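Local coordinates for protein enolase from the environmental genome shotgun sequencing of the Sargasso Sea (PDB 2QGY) that is of unknown function but, as a member of the mandelate racemase/muconate lactonizing enzyme family of the enolase superfamily, probably carries out magnesium-dependent chemistry on a carboxylate substrate, at residues G46-F58 against S300-S312. Residues are numbered along the deposited sequence; the frame is centred on the assembly and turned at random.
Sequences GIEGWGEAFSINF and SPHCWNSMSVSAS
Glu52, on edge strand 48-53, plants its carboxylate in the loop that leads into helix 309-320. Its CB lies 3.2 Å from Ser310 OG, with Val309 CB as the next neighbour. With CG anti to the backbone N (chi1 -177°) and the chain extended beyond it, the side chain runs on past the same hydroxyl, which bonds to Ser277. Glu52 CG is 3.0 Å from Ser310 OG, and CD arrives between Ser306 and the first turn of the helix. Glu52 OE1 accepts two hydrogen bonds. Ser306 OG reaches the syn side of Glu52 OE1 at 2.6 Å, close to the carboxylate plane. Ser310 N comes to Glu52 OE1 from above that plane at 3.0 Å, with a nearly straight N-H. Glu52 OE2 takes Ser306 N on its syn side at 2.8 Å. Three bonds thus fix the rotation of the buried carboxylate, and the nearby helix N-terminus would probably stabilise its negative charge. Ser306 OG is itself held in an ST turn, accepting from Ser308 N and Ser308 OG.

On one flank of Glu52, Val309 points CG1 at the backbone of Gly51, 3.5 Å from Gly51 C, and CG2 at CB of Trp50. On the other, the amide of Asn305 stands almost perpendicular to the Phe54 ring, with Asn305 OD1 at the ring edge, 3.4 Å from Phe54 CD1. Asn305 OD1 also accepts from a water that in turn accepts from Ser55 N, while ND2 is bonded to Asp275. Phe54 CE1 lies 4.0 Å from His302 CE1, in the plane of the imidazole at its edge. His302 bonds to Asp275 and lies near the magnesium ion held by Asp200, Glu226 and Glu252. The contact joins the N-terminal capping domain to the loop after barrel strand 298-299 and the helix 309-320 that follows it, beside the metal site of the enolase-type C-terminal barrel, a two-domain arrangement characteristic of the enolase superfamily.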
ATOM      1  N   GLY A  46       5.032 -15.250  29.205  1.00 27.17           N
ATOM      2  CA  GLY A  46       3.752 -14.825  29.764  1.00 25.59           C
ATOM      3  C   GLY A  46       3.518 -13.328  29.785  1.00 25.37           C
ATOM      4  O   GLY A  46       2.598 -12.847  30.448  1.00 25.31           O
ATOM      5  N   ILE A  47       4.365 -12.583  29.081  1.00 23.80           N
ATOM      6  CA  ILE A  47       4.216 -11.134  29.003  1.00 23.75           C
ATOM      7  C   ILE A  47       3.224 -10.821  27.879  1.00 22.98           C
ATOM      8  O   ILE A  47       3.309 -11.385  26.782  1.00 23.13           O
ATOM      9  CB  ILE A  47       5.587 -10.418  28.754  1.00 23.56           C
ATOM     10  CG1 ILE A  47       6.668 -10.946  29.731  1.00 24.93           C
ATOM     11  CG2 ILE A  47       5.428  -8.894  28.837  1.00 23.60           C
ATOM     12  CD1 ILE A  47       6.375 -10.618  31.208  1.00 26.71           C
ATOM     13  N   GLU A  48       2.292  -9.923  28.174  1.00 22.80           N
ATOM     14  CA  GLU A  48       1.231  -9.539  27.253  1.00 23.24           C
ATOM     15  C   GLU A  48       1.544  -8.186  26.646  1.00 21.14           C
ATOM     16  O   GLU A  48       1.942  -7.250  27.358  1.00 21.05           O
ATOM     17  CB  GLU A  48      -0.105  -9.433  27.990  1.00 24.05           C
ATOM     18  CG  GLU A  48      -0.632 -10.733  28.539  1.00 26.56           C
ATOM     19  CD  GLU A  48      -2.058 -10.602  29.083  1.00 27.86           C
ATOM     20  OE1 GLU A  48      -2.435  -9.501  29.544  1.00 35.02           O
ATOM     21  OE2 GLU A  48      -2.800 -11.608  29.064  1.00 34.73           O
ATOM     22  N   GLY A  49       1.374  -8.083  25.334  1.00 19.26           N
ATOM     23  CA  GLY A  49       1.524  -6.779  24.675  1.00 18.25           C
ATOM     24  C   GLY A  49       0.323  -6.470  23.807  1.00 17.05           C
ATOM     25  O   GLY A  49      -0.148  -7.330  23.067  1.00 16.57           O
ATOM     26  N   TRP A  50      -0.096  -5.210  23.837  1.00 17.58           N
ATOM     27  CA  TRP A  50      -1.248  -4.746  23.078  1.00 16.86           C
ATOM     28  C   TRP A  50      -0.824  -3.865  21.903  1.00 16.41           C
ATOM     29  O   TRP A  50       0.065  -3.012  22.051  1.00 15.98           O
ATOM     30  CB  TRP A  50      -2.164  -3.937  23.976  1.00 17.87           C
ATOM     31  CG  TRP A  50      -2.860  -4.758  24.995  1.00 20.67           C
ATOM     32  CD1 TRP A  50      -2.420  -5.063  26.255  1.00 23.44           C
ATOM     33  CD2 TRP A  50      -4.144  -5.362  24.852  1.00 20.05           C
ATOM     34  NE1 TRP A  50      -3.357  -5.846  26.906  1.00 23.83           N
ATOM     35  CE2 TRP A  50      -4.426  -6.041  26.064  1.00 23.07           C
ATOM     36  CE3 TRP A  50      -5.087  -5.407  23.805  1.00 21.33           C
ATOM     37  CZ2 TRP A  50      -5.631  -6.750  26.269  1.00 22.10           C
ATOM     38  CZ3 TRP A  50      -6.282  -6.116  23.995  1.00 21.90           C
ATOM     39  CH2 TRP A  50      -6.536  -6.792  25.224  1.00 20.19           C
ATOM     40  N   GLY A  51      -1.488  -4.084  20.766  1.00 16.12           N
ATOM     41  CA  GLY A  51      -1.252  -3.334  19.523  1.00 15.57           C
ATOM     42  C   GLY A  51      -2.596  -2.977  18.916  1.00 16.30           C
ATOM     43  O   GLY A  51      -3.649  -3.507  19.297  1.00 16.53           O
ATOM     44  N   GLU A  52      -2.555  -2.067  17.954  1.00 15.79           N
ATOM     45  CA  GLU A  52      -3.745  -1.661  17.233  1.00 15.38           C
ATOM     46  C   GLU A  52      -3.295  -1.300  15.825  1.00 15.02           C
ATOM     47  O   GLU A  52      -2.249  -0.687  15.671  1.00 14.87           O
ATOM     48  CB  GLU A  52      -4.401  -0.451  17.903  1.00 15.60           C
ATOM     49  CG  GLU A  52      -5.714  -0.037  17.190  1.00 14.18           C
ATOM     50  CD  GLU A  52      -6.659   0.860  17.983  1.00 15.10           C
ATOM     51  OE1 GLU A  52      -6.416   1.197  19.184  1.00 14.93           O
ATOM     52  OE2 GLU A  52      -7.689   1.249  17.374  1.00 17.09           O
ATOM     53  N   ALA A  53      -4.031  -1.769  14.815  1.00 14.22           N
ATOM     54  CA  ALA A  53      -3.746  -1.482  13.402  1.00 13.33           C
ATOM     55  C   ALA A  53      -4.702  -0.412  12.924  1.00 14.39           C
ATOM     56  O   ALA A  53      -5.877  -0.400  13.333  1.00 15.58           O
ATOM     57  CB  ALA A  53      -3.972  -2.731  12.528  1.00 13.15           C
ATOM     58  N   PHE A  54      -4.207   0.462  12.049  1.00 13.23           N
ATOM     59  CA  PHE A  54      -5.093   1.432  11.436  1.00 14.70           C
ATOM     60  C   PHE A  54      -6.044   0.690  10.488  1.00 14.97           C
ATOM     61  O   PHE A  54      -5.616   0.092   9.517  1.00 14.64           O
ATOM     62  CB  PHE A  54      -4.312   2.534  10.727  1.00 14.40           C
ATOM     63  CG  PHE A  54      -5.196   3.432   9.950  1.00 14.82           C
ATOM     64  CD1 PHE A  54      -5.965   4.369  10.607  1.00 16.49           C
ATOM     65  CD2 PHE A  54      -5.323   3.275   8.590  1.00 17.88           C
ATOM     66  CE1 PHE A  54      -6.819   5.206   9.910  1.00 16.66           C
ATOM     67  CE2 PHE A  54      -6.206   4.111   7.850  1.00 17.46           C
ATOM     68  CZ  PHE A  54      -6.951   5.059   8.526  1.00 17.99           C
ATOM     69  N   SER A  55      -7.334   0.717  10.780  1.00 16.06           N
ATOM     70  CA  SER A  55      -8.280  -0.114  10.011  1.00 17.37           C
ATOM     71  C   SER A  55      -8.861   0.631   8.826  1.00 17.64           C
ATOM     72  O   SER A  55      -9.014   1.849   8.867  1.00 18.29           O
ATOM     73  CB  SER A  55      -9.414  -0.643  10.901  1.00 18.98           C
ATOM     74  OG  SER A  55     -10.220   0.428  11.294  1.00 24.27           O
ATOM     75  N   ILE A  56      -9.184  -0.110   7.765  1.00 17.08           N
ATOM     76  CA  ILE A  56      -9.581   0.491   6.483  1.00 17.92           C
ATOM     77  C   ILE A  56     -10.794  -0.287   6.028  1.00 17.58           C
ATOM     78  O   ILE A  56     -10.800  -1.514   6.110  1.00 16.44           O
ATOM     79  CB  ILE A  56      -8.461   0.443   5.416  1.00 17.33           C
ATOM     80  CG1 ILE A  56      -7.130   0.946   5.989  1.00 19.39           C
ATOM     81  CG2 ILE A  56      -8.856   1.328   4.215  1.00 17.63           C
ATOM     82  CD1 ILE A  56      -5.882   0.700   5.076  1.00 19.84           C
ATOM     83  N   ASN A  57     -11.833   0.442   5.625  1.00 18.01           N
ATOM     84  CA  ASN A  57     -13.130  -0.164   5.275  1.00 19.26           C
ATOM     85  C   ASN A  57     -12.950  -1.272   4.236  1.00 19.21           C
ATOM     86  O   ASN A  57     -12.241  -1.086   3.249  1.00 18.74           O
ATOM     87  CB  ASN A  57     -14.097   0.932   4.784  1.00 20.61           C
ATOM     88  CG  ASN A  57     -15.568   0.502   4.785  1.00 23.28           C
ATOM     89  OD1 ASN A  57     -16.396   1.152   4.129  1.00 32.40           O
ATOM     90  ND2 ASN A  57     -15.899  -0.582   5.484  1.00 26.11           N
ATOM     91  N   PHE A  58     -13.584  -2.425   4.469  1.00 19.42           N
ATOM     92  CA  PHE A  58     -13.502  -3.640   3.584  1.00 19.73           C
ATOM     93  C   PHE A  58     -12.179  -4.421   3.626  1.00 19.87           C
ATOM     94  O   PHE A  58     -12.024  -5.443   2.926  1.00 20.44           O
ATOM     95  CB  PHE A  58     -13.937  -3.351   2.124  1.00 20.93           C
ATOM     96  CG  PHE A  58     -15.377  -2.921   2.016  1.00 22.99           C
ATOM     97  CD1 PHE A  58     -16.413  -3.866   2.068  1.00 26.11           C
ATOM     98  CD2 PHE A  58     -15.695  -1.582   1.926  1.00 20.41           C
ATOM     99  CE1 PHE A  58     -17.754  -3.457   2.002  1.00 27.25           C
ATOM    100  CE2 PHE A  58     -17.016  -1.165   1.867  1.00 25.59           C
ATOM    101  CZ  PHE A  58     -18.047  -2.100   1.893  1.00 25.55           C
ATOM    102  N   SER A 300       2.584  15.556  13.697  1.00 17.78           N
ATOM    103  CA  SER A 300       1.325  15.521  14.425  1.00 16.16           C
ATOM    104  C   SER A 300       0.712  14.199  14.036  1.00 16.57           C
ATOM    105  O   SER A 300       0.084  14.101  13.015  1.00 15.81           O
ATOM    106  CB  SER A 300       0.409  16.640  13.923  1.00 16.43           C
ATOM    107  OG  SER A 300      -0.876  16.557  14.545  1.00 18.47           O
ATOM    108  N   PRO A 301       0.924  13.145  14.828  1.00 16.15           N
ATOM    109  CA  PRO A 301       0.359  11.876  14.371  1.00 15.88           C
ATOM    110  C   PRO A 301      -1.156  11.896  14.164  1.00 16.23           C
ATOM    111  O   PRO A 301      -1.912  12.525  14.944  1.00 16.89           O
ATOM    112  CB  PRO A 301       0.744  10.897  15.491  1.00 16.61           C
ATOM    113  CG  PRO A 301       1.968  11.536  16.126  1.00 16.63           C
ATOM    114  CD  PRO A 301       1.612  13.021  16.125  1.00 17.94           C
ATOM    115  N   HIS A 302      -1.596  11.211  13.114  1.00 15.42           N
ATOM    116  CA  HIS A 302      -2.995  11.102  12.807  1.00 14.84           C
ATOM    117  C   HIS A 302      -3.443   9.943  13.698  1.00 14.50           C
ATOM    118  O   HIS A 302      -2.659   9.054  13.990  1.00 15.01           O
ATOM    119  CB  HIS A 302      -3.110  10.769  11.312  1.00 15.28           C
ATOM    120  CG  HIS A 302      -4.492  10.426  10.820  1.00 17.10           C
ATOM    121  ND1 HIS A 302      -4.935   9.125  10.728  1.00 20.06           N
ATOM    122  CD2 HIS A 302      -5.459  11.188  10.250  1.00 18.66           C
ATOM    123  CE1 HIS A 302      -6.137   9.099  10.176  1.00 20.19           C
ATOM    124  NE2 HIS A 302      -6.489  10.341   9.887  1.00 20.18           N
ATOM    125  N   CYS A 303      -4.672   9.984  14.178  1.00 14.48           N
ATOM    126  CA  CYS A 303      -5.140   8.912  15.065  1.00 14.91           C
ATOM    127  C   CYS A 303      -6.634   8.662  14.892  1.00 15.23           C
ATOM    128  O   CYS A 303      -7.441   8.874  15.809  1.00 16.77           O
ATOM    129  CB  CYS A 303      -4.780   9.197  16.543  1.00 14.85           C
ATOM    130  SG  CYS A 303      -5.025   7.676  17.576  1.00 17.71           S
ATOM    131  N   TRP A 304      -7.027   8.234  13.697  1.00 15.40           N
ATOM    132  CA  TRP A 304      -8.403   7.835  13.493  1.00 14.69           C
ATOM    133  C   TRP A 304      -8.460   6.332  13.800  1.00 15.58           C
ATOM    134  O   TRP A 304      -8.447   5.469  12.915  1.00 15.05           O
ATOM    135  CB  TRP A 304      -8.909   8.205  12.091  1.00 16.72           C
ATOM    136  CG  TRP A 304     -10.381   7.952  11.907  1.00 15.46           C
ATOM    137  CD1 TRP A 304     -11.376   8.164  12.810  1.00 15.79           C
ATOM    138  CD2 TRP A 304     -10.998   7.372  10.758  1.00 15.82           C
ATOM    139  NE1 TRP A 304     -12.593   7.773  12.289  1.00 18.42           N
ATOM    140  CE2 TRP A 304     -12.391   7.305  11.021  1.00 16.18           C
ATOM    141  CE3 TRP A 304     -10.514   6.925   9.525  1.00 18.75           C
ATOM    142  CZ2 TRP A 304     -13.308   6.799  10.088  1.00 20.20           C
ATOM    143  CZ3 TRP A 304     -11.434   6.427   8.582  1.00 19.84           C
ATOM    144  CH2 TRP A 304     -12.810   6.357   8.887  1.00 19.83           C
ATOM    145  N   ASN A 305      -8.505   6.048  15.093  1.00 14.39           N
ATOM    146  CA  ASN A 305      -8.332   4.692  15.655  1.00 15.31           C
ATOM    147  C   ASN A 305      -9.109   4.720  16.965  1.00 15.64           C
ATOM    148  O   ASN A 305      -9.754   5.738  17.304  1.00 16.07           O
ATOM    149  CB  ASN A 305      -6.864   4.445  16.008  1.00 14.79           C
ATOM    150  CG  ASN A 305      -5.941   4.400  14.786  1.00 15.47           C
ATOM    151  OD1 ASN A 305      -6.111   3.570  13.892  1.00 16.87           O
ATOM    152  ND2 ASN A 305      -4.939   5.241  14.781  1.00 14.91           N
ATOM    153  N   SER A 306      -9.060   3.630  17.729  1.00 16.03           N
ATOM    154  CA  SER A 306      -9.650   3.707  19.086  1.00 16.56           C
ATOM    155  C   SER A 306      -8.872   4.678  19.947  1.00 15.75           C
ATOM    156  O   SER A 306      -7.717   4.963  19.681  1.00 15.43           O
ATOM    157  CB  SER A 306      -9.667   2.361  19.770  1.00 15.66           C
ATOM    158  OG  SER A 306      -8.474   2.160  20.524  1.00 20.51           O
ATOM    159  N   MET A 307      -9.513   5.171  21.003  1.00 16.57           N
ATOM    160  CA  MET A 307      -8.810   6.045  21.936  1.00 16.99           C
ATOM    161  C   MET A 307      -8.178   5.229  23.069  1.00 17.59           C
ATOM    162  O   MET A 307      -7.875   5.773  24.146  1.00 17.87           O
ATOM    163  CB  MET A 307      -9.721   7.190  22.468  1.00 16.84           C
ATOM    164  CG  MET A 307     -10.154   8.287  21.427  1.00 16.72           C
ATOM    165  SD  MET A 307      -8.757   9.276  20.831  1.00  8.31           S
ATOM    166  CE  MET A 307      -8.443   8.483  19.246  1.00 17.07           C
ATOM    167  N   SER A 308      -7.944   3.935  22.814  1.00 15.97           N
ATOM    168  CA  SER A 308      -7.287   3.056  23.760  1.00 15.96           C
ATOM    169  C   SER A 308      -5.830   2.828  23.342  1.00 15.71           C
ATOM    170  O   SER A 308      -4.974   3.679  23.624  1.00 17.20           O
ATOM    171  CB  SER A 308      -8.088   1.739  23.943  1.00 16.69           C
ATOM    172  OG  SER A 308      -8.155   0.912  22.769  1.00 17.77           O
ATOM    173  N   VAL A 309      -5.554   1.734  22.643  1.00 15.95           N
ATOM    174  CA  VAL A 309      -4.155   1.307  22.354  1.00 16.11           C
ATOM    175  C   VAL A 309      -3.429   2.305  21.424  1.00 16.45           C
ATOM    176  O   VAL A 309      -2.348   2.808  21.756  1.00 17.55           O
ATOM    177  CB  VAL A 309      -4.100  -0.145  21.767  1.00 16.52           C
ATOM    178  CG1 VAL A 309      -2.686  -0.564  21.516  1.00 16.01           C
ATOM    179  CG2 VAL A 309      -4.759  -1.151  22.741  1.00 16.61           C
ATOM    180  N   SER A 310      -4.034   2.613  20.288  1.00 16.22           N
ATOM    181  CA  SER A 310      -3.460   3.628  19.369  1.00 15.58           C
ATOM    182  C   SER A 310      -3.236   4.976  20.050  1.00 15.20           C
ATOM    183  O   SER A 310      -2.155   5.575  19.902  1.00 15.22           O
ATOM    184  CB  SER A 310      -4.355   3.835  18.163  1.00 15.72           C
ATOM    185  OG  SER A 310      -4.402   2.678  17.362  1.00 16.43           O
ATOM    186  N   ALA A 311      -4.230   5.468  20.783  1.00 15.14           N
ATOM    187  CA  ALA A 311      -4.047   6.771  21.454  1.00 16.41           C
ATOM    188  C   ALA A 311      -2.879   6.726  22.440  1.00 16.06           C
ATOM    189  O   ALA A 311      -2.090   7.675  22.516  1.00 16.65           O
ATOM    190  CB  ALA A 311      -5.361   7.286  22.131  1.00 16.58           C
ATOM    191  N   SER A 312      -2.753   5.644  23.209  1.00 15.97           N
ATOM    192  CA  SER A 312      -1.647   5.557  24.165  1.00 15.92           C
ATOM    193  C   SER A 312      -0.290   5.553  23.488  1.00 15.94           C
ATOM    194  O   SER A 312       0.627   6.242  23.932  1.00 15.52           O
ATOM    195  CB  SER A 312      -1.782   4.323  25.051  1.00 16.24           C
ATOM    196  OG  SER A 312      -0.746   4.339  26.019  1.00 18.44           O
TER
HETATM  197  O   HOH W   1      -8.296   2.214  13.119  1.00 14.76           O